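Long-range contacts in ABC-type phosphate transport system, periplasmic component (Lactobacillus brevis, PDB 4ECF), which binds phosphate and is probably the solute-binding component of the PstSACB ABC transporter that imports it across the cytoplasmic membrane: residues 85-96 with 178-189; 6-14 with 52-60. One frame throughout, in Å; residues are numbered along the deposited sequence.

Contact 1 (85-96 with 178-189). With EDO (1,2-ethanediol), chain K; EDO (1,2-ethanediol), chain F.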
loop_
_atom_site.group_PDB
_atom_site.type_symbol
_atom_site.label_atom_id
_atom_site.label_comp_id
_atom_site.label_asym_id
_atom_site.label_seq_id
_atom_site.Cartn_x
_atom_site.Cartn_y
_atom_site.Cartn_z
ATOM N N PRO A 85 -4.462 -6.410 7.745
ATOM C CA PRO A 85 -5.510 -7.391 7.407
ATOM C C PRO A 85 -6.876 -6.789 7.673
ATOM O O PRO A 85 -7.052 -5.938 8.570
ATOM C CB PRO A 85 -5.263 -8.548 8.370
ATOM C CG PRO A 85 -4.040 -8.244 9.136
ATOM C CD PRO A 85 -3.720 -6.797 8.958
ATOM N N ILE A 86 -7.841 -7.174 6.828
ATOM C CA ILE A 86 -9.220 -6.813 7.005
ATOM C C ILE A 86 -10.083 -8.040 6.867
ATOM O O ILE A 86 -9.767 -8.947 6.121
ATOM C CB ILE A 86 -9.702 -5.740 5.977
ATOM C CG1 ILE A 86 -9.399 -6.133 4.520
ATOM C CG2 ILE A 86 -9.062 -4.357 6.282
ATOM C CD1 ILE A 86 -10.241 -5.370 3.500
ATOM N N VAL A 87 -11.160 -8.079 7.638
ATOM C CA VAL A 87 -12.085 -9.188 7.598
ATOM C C VAL A 87 -13.516 -8.718 7.455
ATOM O O VAL A 87 -13.857 -7.590 7.764
ATOM C CB VAL A 87 -11.970 -10.087 8.843
ATOM C CG1 VAL A 87 -10.572 -10.690 8.970
ATOM C CG2 VAL A 87 -12.366 -9.332 10.106
ATOM N N ASN A 88 -14.358 -9.627 6.974
ATOM C CA ASN A 88 -15.785 -9.400 6.959
ATOM C C ASN A 88 -16.234 -9.216 8.407
ATOM O O ASN A 88 -15.721 -9.870 9.310
ATOM C CB ASN A 88 -16.468 -10.593 6.298
ATOM C CG ASN A 88 -17.982 -10.462 6.277
ATOM O OD1 ASN A 88 -18.656 -10.872 7.218
ATOM N ND2 ASN A 88 -18.517 -9.909 5.205
ATOM N N LYS A 89 -17.135 -8.281 8.644
ATOM C CA LYS A 89 -17.479 -7.897 10.022
ATOM C C LYS A 89 -18.148 -8.989 10.867
ATOM O O LYS A 89 -18.234 -8.862 12.090
ATOM C CB LYS A 89 -18.352 -6.631 9.985
ATOM C CG LYS A 89 -17.596 -5.401 9.541
ATOM C CD LYS A 89 -18.399 -4.108 9.680
ATOM C CE LYS A 89 -19.716 -4.157 8.912
ATOM N NZ LYS A 89 -20.494 -2.889 9.069
ATOM N N LYS A 90 -18.604 -10.072 10.236
ATOM C CA LYS A 90 -19.245 -11.158 10.949
ATOM C C LYS A 90 -18.336 -12.366 11.248
ATOM O O LYS A 90 -18.834 -13.389 11.740
ATOM C CB LYS A 90 -20.529 -11.578 10.211
ATOM C CG LYS A 90 -21.535 -10.449 10.088
ATOM C CD LYS A 90 -22.900 -10.958 9.636
ATOM C CE LYS A 90 -23.737 -9.866 8.973
ATOM N NZ LYS A 90 -24.030 -8.702 9.861
ATOM N N VAL A 91 -17.015 -12.278 11.035
ATOM C CA VAL A 91 -16.177 -13.486 11.251
ATOM C C VAL A 91 -15.970 -13.808 12.740
ATOM O O VAL A 91 -15.545 -14.919 13.072
ATOM C CB VAL A 91 -14.824 -13.478 10.504
ATOM C CG1 VAL A 91 -15.015 -13.167 9.014
ATOM C CG2 VAL A 91 -13.798 -12.545 11.139
ATOM N N GLY A 92 -16.251 -12.837 13.615
ATOM C CA GLY A 92 -16.212 -13.071 15.064
ATOM C C GLY A 92 -14.858 -12.897 15.746
ATOM O O GLY A 92 -14.693 -13.379 16.865
ATOM N N VAL A 93 -13.892 -12.271 15.064
ATOM C CA VAL A 93 -12.601 -11.950 15.662
ATOM C C VAL A 93 -12.133 -10.573 15.238
ATOM O O VAL A 93 -12.469 -10.061 14.146
ATOM C CB VAL A 93 -11.483 -12.969 15.346
ATOM C CG1 VAL A 93 -11.947 -14.402 15.646
ATOM C CG2 VAL A 93 -11.064 -12.836 13.909
ATOM N N LYS A 94 -11.331 -9.991 16.118
ATOM C CA LYS A 94 -10.743 -8.678 15.939
ATOM C C LYS A 94 -9.219 -8.675 16.049
ATOM O O LYS A 94 -8.585 -7.633 15.849
ATOM C CB LYS A 94 -11.345 -7.700 16.965
ATOM C CG LYS A 94 -12.821 -7.422 16.698
ATOM C CD LYS A 94 -13.342 -6.201 17.422
ATOM C CE LYS A 94 -14.857 -6.119 17.251
ATOM N NZ LYS A 94 -15.306 -4.723 16.991
ATOM N N ASN A 95 -8.640 -9.841 16.329
ATOM C CA ASN A 95 -7.216 -9.992 16.553
ATOM C C ASN A 95 -6.800 -11.380 16.113
ATOM O O ASN A 95 -7.594 -12.315 16.220
ATOM C CB ASN A 95 -6.841 -9.847 18.028
ATOM C CG ASN A 95 -5.347 -10.021 18.278
ATOM O OD1 ASN A 95 -4.535 -9.139 17.940
ATOM N ND2 ASN A 95 -4.967 -11.225 18.809
ATOM N N LEU A 96 -5.580 -11.471 15.584
ATOM C CA LEU A 96 -4.887 -12.765 15.356
ATOM C C LEU A 96 -3.445 -12.658 15.804
ATOM O O LEU A 96 -2.862 -11.569 15.755
ATOM C CB LEU A 96 -4.903 -13.145 13.865
ATOM C CG LEU A 96 -6.259 -13.461 13.246
ATOM C CD1 LEU A 96 -6.094 -13.560 11.718
ATOM C CD2 LEU A 96 -6.945 -14.703 13.772
ATOM N N VAL A 178 -9.371 1.428 4.898
ATOM C CA VAL A 178 -10.208 0.882 5.947
ATOM C C VAL A 178 -11.383 1.836 6.219
ATOM O O VAL A 178 -11.158 3.033 6.368
ATOM C CB VAL A 178 -9.404 0.623 7.258
ATOM C CG1 VAL A 178 -10.348 0.173 8.363
ATOM C CG2 VAL A 178 -8.287 -0.408 7.009
ATOM N N ASN A 179 -12.593 1.290 6.230
ATOM C CA ASN A 179 -13.821 2.019 6.564
ATOM C C ASN A 179 -14.819 1.102 7.277
ATOM O O ASN A 179 -14.509 -0.067 7.551
ATOM C CB ASN A 179 -14.429 2.706 5.306
ATOM C CG ASN A 179 -15.038 1.728 4.284
ATOM O OD1 ASN A 179 -15.381 0.598 4.595
ATOM N ND2 ASN A 179 -15.202 2.202 3.049
ATOM N N LYS A 180 -16.017 1.625 7.549
ATOM C CA LYS A 180 -17.042 0.941 8.337
ATOM C C LYS A 180 -17.585 -0.343 7.720
ATOM O O LYS A 180 -18.247 -1.124 8.414
ATOM C CB LYS A 180 -18.239 1.881 8.587
ATOM C CG LYS A 180 -17.965 3.030 9.544
ATOM C CD LYS A 180 -19.231 3.838 9.837
ATOM C CE LYS A 180 -19.671 4.686 8.649
ATOM N NZ LYS A 180 -18.681 5.749 8.315
ATOM N N THR A 181 -17.321 -0.579 6.434
ATOM C CA THR A 181 -17.817 -1.793 5.780
ATOM C C THR A 181 -16.976 -3.045 6.100
ATOM O O THR A 181 -17.423 -4.157 5.851
ATOM C CB THR A 181 -17.893 -1.630 4.248
ATOM O OG1 THR A 181 -16.577 -1.468 3.729
ATOM C CG2 THR A 181 -18.754 -0.397 3.855
ATOM N N VAL A 182 -15.771 -2.836 6.628
ATOM C CA VAL A 182 -14.861 -3.938 6.984
ATOM C C VAL A 182 -14.238 -3.733 8.374
ATOM O O VAL A 182 -14.350 -2.646 8.955
ATOM C CB VAL A 182 -13.748 -4.111 5.922
ATOM C CG1 VAL A 182 -14.354 -4.451 4.556
ATOM C CG2 VAL A 182 -12.882 -2.856 5.828
ATOM N N GLN A 183 -13.589 -4.781 8.887
ATOM C CA GLN A 183 -12.960 -4.764 10.196
ATOM C C GLN A 183 -11.465 -4.987 10.045
ATOM O O GLN A 183 -11.058 -6.040 9.565
ATOM C CB GLN A 183 -13.598 -5.833 11.102
ATOM C CG GLN A 183 -12.830 -6.165 12.387
ATOM C CD GLN A 183 -13.041 -5.118 13.457
ATOM O OE1 GLN A 183 -14.145 -4.992 13.970
ATOM N NE2 GLN A 183 -11.978 -4.368 13.816
ATOM N N ALA A 184 -10.645 -4.006 10.429
ATOM C CA ALA A 184 -9.184 -4.179 10.519
ATOM C C ALA A 184 -8.861 -5.043 11.709
ATOM O O ALA A 184 -9.413 -4.864 12.794
ATOM C CB ALA A 184 -8.440 -2.836 10.673
ATOM N N LEU A 185 -7.944 -5.972 11.525
ATOM C CA LEU A 185 -7.451 -6.759 12.631
ATOM C C LEU A 185 -6.223 -6.180 13.299
ATOM O O LEU A 185 -5.277 -5.727 12.621
ATOM C CB LEU A 185 -7.080 -8.178 12.149
ATOM C CG LEU A 185 -8.187 -9.040 11.576
ATOM C CD1 LEU A 185 -7.668 -10.404 11.140
ATOM C CD2 LEU A 185 -9.388 -9.206 12.505
ATOM N N SER A 186 -6.194 -6.301 14.626
ATOM C CA SER A 186 -4.971 -6.198 15.384
ATOM C C SER A 186 -4.213 -7.517 15.145
ATOM O O SER A 186 -4.851 -8.547 14.839
ATOM C CB SER A 186 -5.273 -6.003 16.878
ATOM O OG SER A 186 -5.804 -4.692 17.120
ATOM N N LEU A 187 -2.892 -7.467 15.298
ATOM C CA LEU A 187 -2.011 -8.651 15.201
ATOM C C LEU A 187 -1.158 -8.684 16.458
ATOM O O LEU A 187 -0.497 -7.656 16.798
ATOM C CB LEU A 187 -1.127 -8.607 13.958
ATOM C CG LEU A 187 -1.888 -8.663 12.670
ATOM C CD1 LEU A 187 -0.947 -8.436 11.478
ATOM C CD2 LEU A 187 -2.534 -10.033 12.568
ATOM N N ASN A 188 -1.152 -9.810 17.154
ATOM C CA ASN A 188 -0.449 -9.946 18.433
ATOM C C ASN A 188 -0.891 -8.868 19.440
ATOM O O ASN A 188 -0.099 -8.353 20.242
ATOM C CB ASN A 188 1.072 -9.878 18.149
ATOM C CG ASN A 188 1.474 -10.854 17.076
ATOM O OD1 ASN A 188 1.275 -12.087 17.220
ATOM N ND2 ASN A 188 1.961 -10.342 15.964
ATOM N N HIS A 189 -2.154 -8.500 19.341
ATOM C CA HIS A 189 -2.765 -7.445 20.136
ATOM C C HIS A 189 -2.073 -6.103 20.020
ATOM O O HIS A 189 -2.265 -5.233 20.889
ATOM C CB HIS A 189 -2.916 -7.927 21.603
ATOM C CG HIS A 189 -3.995 -8.968 21.776
ATOM N ND1 HIS A 189 -5.308 -8.680 21.613
ATOM C CD2 HIS A 189 -3.924 -10.312 22.079
ATOM C CE1 HIS A 189 -6.038 -9.767 21.799
ATOM N NE2 HIS A 189 -5.193 -10.793 22.093
HETATM C C1 EDO K . -22.259 -11.284 5.046
HETATM O O1 EDO K . -21.445 -11.579 6.190
HETATM C C2 EDO K . -22.647 -9.813 5.031
HETATM O O2 EDO K . -21.470 -9.009 5.143
HETATM C C1 EDO F . 2.064 -6.631 14.905
HETATM O O1 EDO F . 2.913 -7.679 15.428
HETATM C C2 EDO F . 2.069 -6.542 13.383
HETATM O O2 EDO F . 3.370 -6.310 12.845
HETATM O O HOH W 1 -18.290 -6.802 6.439
HETATM O O HOH W 2 -16.634 -6.324 13.171
#
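L185 pushes its isobutyl group into the bend of segment 85-96. Its CD1 meets V87 CG1 and L96 CD1, each at 3.6 Å, while CD2 lies against the V93 carbonyl oxygen and V93 CG2. With CG anti to the carbonyl carbon (chi1 -62°) and the chain extended beyond it, the two methyls divide between these neighbours; V87 crosses the leucine at about a right angle. I170 of strand 169-174 also touches L185 and V87. Beside them the P85 ring meets a methyl of L187, CG to CD1 at 3.9 Å. Facing the other way, I86 sets CG2 against the methyls CG2 of V178 and V182.

Segment 178-189 changes partners here within the mixed sheet: Q183 and A184 pair antiparallel with V87 and I86, whereas S186 and L187 run parallel to N95 and L96. The reciprocal bonds between V87 and Q183 hold the first half; S186 N to K94 O and L96 N to S186 O hold the second.

N95 carries the far end. Its CG is anti to the backbone N (chi1 179°), which brings the amide over the H189 ring. The planes are 11° apart and stacked, with ND2 3.3 Å above the ring centre. OD1 of the same amide accepts from H189 N at 2.8 Å, so bond and stack together fix its rotation.

At the opposite end K89 reaches along the 179-182 turn and donates from NZ to K180 O (2.9 Å). Q183 curls back, giving NE2 to its neighbour's carbonyl, A184 O, nearly in the amide plane; its OE1 takes a water shared with K89 O and a weak bond from K94 NZ (3.2 Å).

Contact 2 (6-14 with 52-60). With PO4 (phosphate ion), chain B.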
loop_
_atom_site.group_PDB
_atom_site.type_symbol
_atom_site.label_atom_id
_atom_site.label_comp_id
_atom_site.label_asym_id
_atom_site.label_seq_id
_atom_site.Cartn_x
_atom_site.Cartn_y
_atom_site.Cartn_z
ATOM N N ILE A 6 0.576 15.627 -17.427
ATOM C CA ILE A 6 1.402 14.448 -17.082
ATOM C C ILE A 6 0.469 13.313 -16.612
ATOM O O ILE A 6 -0.672 13.552 -16.226
ATOM C CB ILE A 6 2.466 14.719 -15.991
ATOM C CG1 ILE A 6 1.776 15.021 -14.623
ATOM C CG2 ILE A 6 3.487 15.783 -16.446
ATOM C CD1 ILE A 6 2.752 15.152 -13.425
ATOM N N THR A 7 1.002 12.085 -16.611
ATOM C CA THR A 7 0.299 10.890 -16.186
ATOM C C THR A 7 1.155 10.055 -15.224
ATOM O O THR A 7 2.347 9.791 -15.474
ATOM C CB THR A 7 -0.134 10.070 -17.379
ATOM O OG1 THR A 7 -1.006 10.849 -18.233
ATOM C CG2 THR A 7 -0.869 8.797 -16.984
ATOM N N ALA A 8 0.544 9.713 -14.083
ATOM C CA ALA A 8 1.124 8.852 -13.045
ATOM C C ALA A 8 0.253 7.614 -12.923
ATOM O O ALA A 8 -0.981 7.731 -12.856
ATOM C CB ALA A 8 1.145 9.594 -11.722
ATOM N N VAL A 9 0.857 6.434 -12.948
ATOM C CA VAL A 9 0.087 5.200 -12.839
ATOM C C VAL A 9 0.767 4.218 -11.858
ATOM O O VAL A 9 1.962 4.328 -11.600
ATOM C CB VAL A 9 -0.100 4.472 -14.171
ATOM C CG1 VAL A 9 -0.552 5.434 -15.282
ATOM C CG2 VAL A 9 1.134 3.699 -14.565
ATOM N N GLY A 10 -0.018 3.288 -11.319
ATOM C CA GLY A 10 0.538 2.158 -10.546
ATOM C C GLY A 10 -0.157 1.903 -9.228
ATOM O O GLY A 10 -1.345 1.625 -9.198
ATOM N N SER A 11 0.641 1.857 -8.167
ATOM C CA SER A 11 0.152 1.505 -6.854
ATOM C C SER A 11 -1.236 1.995 -6.502
ATOM O O SER A 11 -1.491 3.217 -6.501
ATOM C CB SER A 11 1.122 2.012 -5.816
ATOM O OG SER A 11 0.517 1.973 -4.523
ATOM N N THR A 12 -2.150 1.069 -6.219
ATOM C CA THR A 12 -3.470 1.445 -5.714
ATOM C C THR A 12 -3.450 1.884 -4.239
ATOM O O THR A 12 -4.301 2.679 -3.821
ATOM C CB THR A 12 -4.538 0.336 -5.956
ATOM O OG1 THR A 12 -4.277 -0.787 -5.119
ATOM C CG2 THR A 12 -4.505 -0.083 -7.422
ATOM N N ALA A 13 -2.445 1.458 -3.483
ATOM C CA ALA A 13 -2.268 1.969 -2.128
ATOM C C ALA A 13 -1.941 3.475 -2.100
ATOM O O ALA A 13 -2.372 4.209 -1.203
ATOM C CB ALA A 13 -1.181 1.206 -1.391
ATOM N N LEU A 14 -1.204 3.936 -3.120
ATOM C CA LEU A 14 -0.693 5.290 -3.190
ATOM C C LEU A 14 -1.657 6.193 -4.009
ATOM O O LEU A 14 -1.667 7.418 -3.882
ATOM C CB LEU A 14 0.675 5.250 -3.852
ATOM C CG LEU A 14 1.520 6.519 -3.910
ATOM C CD1 LEU A 14 1.489 7.378 -2.637
ATOM C CD2 LEU A 14 2.941 6.153 -4.360
ATOM N N ALA A 52 6.554 4.894 -20.702
ATOM C CA ALA A 52 5.200 5.011 -21.213
ATOM C C ALA A 52 4.318 5.982 -20.416
ATOM O O ALA A 52 3.217 6.343 -20.867
ATOM C CB ALA A 52 4.554 3.635 -21.288
ATOM N N VAL A 53 4.846 6.423 -19.257
ATOM C CA VAL A 53 4.173 7.378 -18.365
ATOM C C VAL A 53 5.239 8.309 -17.799
ATOM O O VAL A 53 6.420 8.070 -17.984
ATOM C CB VAL A 53 3.490 6.654 -17.169
ATOM C CG1 VAL A 53 2.347 5.700 -17.612
ATOM C CG2 VAL A 53 4.494 5.874 -16.316
ATOM N N GLN A 54 4.807 9.355 -17.099
ATOM C CA GLN A 54 5.764 10.284 -16.498
ATOM C C GLN A 54 6.209 9.843 -15.090
ATOM O O GLN A 54 7.286 10.188 -14.644
ATOM C CB GLN A 54 5.173 11.678 -16.462
ATOM C CG GLN A 54 5.175 12.378 -17.836
ATOM C CD GLN A 54 4.225 11.708 -18.810
ATOM O OE1 GLN A 54 3.045 11.542 -18.522
ATOM N NE2 GLN A 54 4.756 11.255 -19.961
ATOM N N ILE A 55 5.289 9.256 -14.330
ATOM C CA ILE A 55 5.523 8.814 -12.927
ATOM C C ILE A 55 4.988 7.406 -12.749
ATOM O O ILE A 55 3.867 7.122 -13.122
ATOM C CB ILE A 55 4.834 9.746 -11.910
ATOM C CG1 ILE A 55 5.397 11.150 -12.033
ATOM C CG2 ILE A 55 5.002 9.193 -10.484
ATOM C CD1 ILE A 55 4.765 12.177 -11.111
ATOM N N GLY A 56 5.828 6.531 -12.169
ATOM C CA GLY A 56 5.424 5.207 -11.730
ATOM C C GLY A 56 5.226 5.223 -10.237
ATOM O O GLY A 56 6.150 5.523 -9.463
ATOM N N ASN A 57 4.009 4.969 -9.805
ATOM C CA ASN A 57 3.643 4.959 -8.389
ATOM C C ASN A 57 3.902 3.571 -7.837
ATOM O O ASN A 57 3.329 2.599 -8.359
ATOM C CB ASN A 57 2.151 5.286 -8.269
ATOM C CG ASN A 57 1.769 6.688 -8.750
ATOM O OD1 ASN A 57 2.616 7.593 -8.913
ATOM N ND2 ASN A 57 0.486 6.872 -8.987
ATOM N N SER A 58 4.707 3.470 -6.782
ATOM C CA SER A 58 5.148 2.173 -6.290
ATOM C C SER A 58 5.209 2.133 -4.752
ATOM O O SER A 58 5.701 3.077 -4.118
ATOM C CB SER A 58 6.521 1.865 -6.839
ATOM O OG SER A 58 7.074 0.635 -6.362
ATOM N N ASP A 59 4.790 1.011 -4.185
ATOM C CA ASP A 59 5.010 0.710 -2.754
ATOM C C ASP A 59 6.322 0.032 -2.472
ATOM O O ASP A 59 6.641 -0.232 -1.300
ATOM C CB ASP A 59 3.895 -0.225 -2.187
ATOM C CG ASP A 59 2.528 0.155 -2.638
ATOM O OD1 ASP A 59 2.179 1.339 -2.614
ATOM O OD2 ASP A 59 1.746 -0.779 -2.959
ATOM N N LEU A 60 7.075 -0.288 -3.512
ATOM C CA LEU A 60 8.317 -1.045 -3.397
ATOM C C LEU A 60 9.500 -0.264 -3.991
ATOM O O LEU A 60 9.341 0.568 -4.911
ATOM C CB LEU A 60 8.210 -2.399 -4.116
ATOM C CG LEU A 60 7.050 -3.295 -3.692
ATOM C CD1 LEU A 60 7.027 -4.577 -4.547
ATOM C CD2 LEU A 60 7.088 -3.611 -2.171
HETATM P P PO4 B . -0.671 -2.019 -4.850
HETATM O O1 PO4 B . -0.992 -3.170 -3.904
HETATM O O2 PO4 B . 0.616 -2.189 -5.573
HETATM O O3 PO4 B . -1.805 -1.726 -5.793
HETATM O O4 PO4 B . -0.549 -0.674 -3.981
HETATM O O HOH W 3 -1.614 5.088 -8.632
#
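S11 and D59 meet beside the bound phosphate, S11 OG lying 2.6 Å from D59 OD1 and also close to phosphate O4. D59 OD2 comes within 2.5 Å of that same O4. T12 grips phosphate O3 through both N and OG1, and A13 N donates to O4 at 2.9 Å. R127, T41, S131, G132 and T133 complete the site. S11 OG, anti to its own N (chi1 166°), also accepts from L14 N in an ST motif that shapes the binding turn.

Behind this turn, parallel strands 4-10 and 55-58 bring the two loops together at their C-terminal ends, as in periplasmic binding proteins. S11 N donates to N57 O, and N57 N to V9 O in a nearly straight bond (175°). A water joins N57 ND2 to S11 O.

Further back, A8 CB packs on I55 CB (3.7 Å) and V9 CG1 on V53 CG1. Q54, bent at chi2 (68°), folds its CG against I6 and turns OE1 to T7 N (2.8 Å), in the carbonyl plane; T7 O takes both Q54 N and I55 N. With an alanine at Q54, T7 N would probably lose this acceptor and I6 part of its cover.

Overall arrangement
Contact 2 is complete by residue 60, before contact 1 begins at residue 85; strand 55-58 of contact 2 is followed directly by strand 73-87, whose end enters contact 1. The centres of the two contacts are 29 Å apart, with the middle of the molecule between them, and their nearest atoms stay about 10 Å from each other. The same mixed sheet still reaches both: strand 55-58 pairs with strand 205-213, which pairs with strand 73-87, and this in turn pairs with strand 183-187. Contact 2 is buried and contributes residues to the phosphate site, whereas contact 1 is partly buried and joins strands 73-87 and 95-96 to strand 183-187, well away from that site.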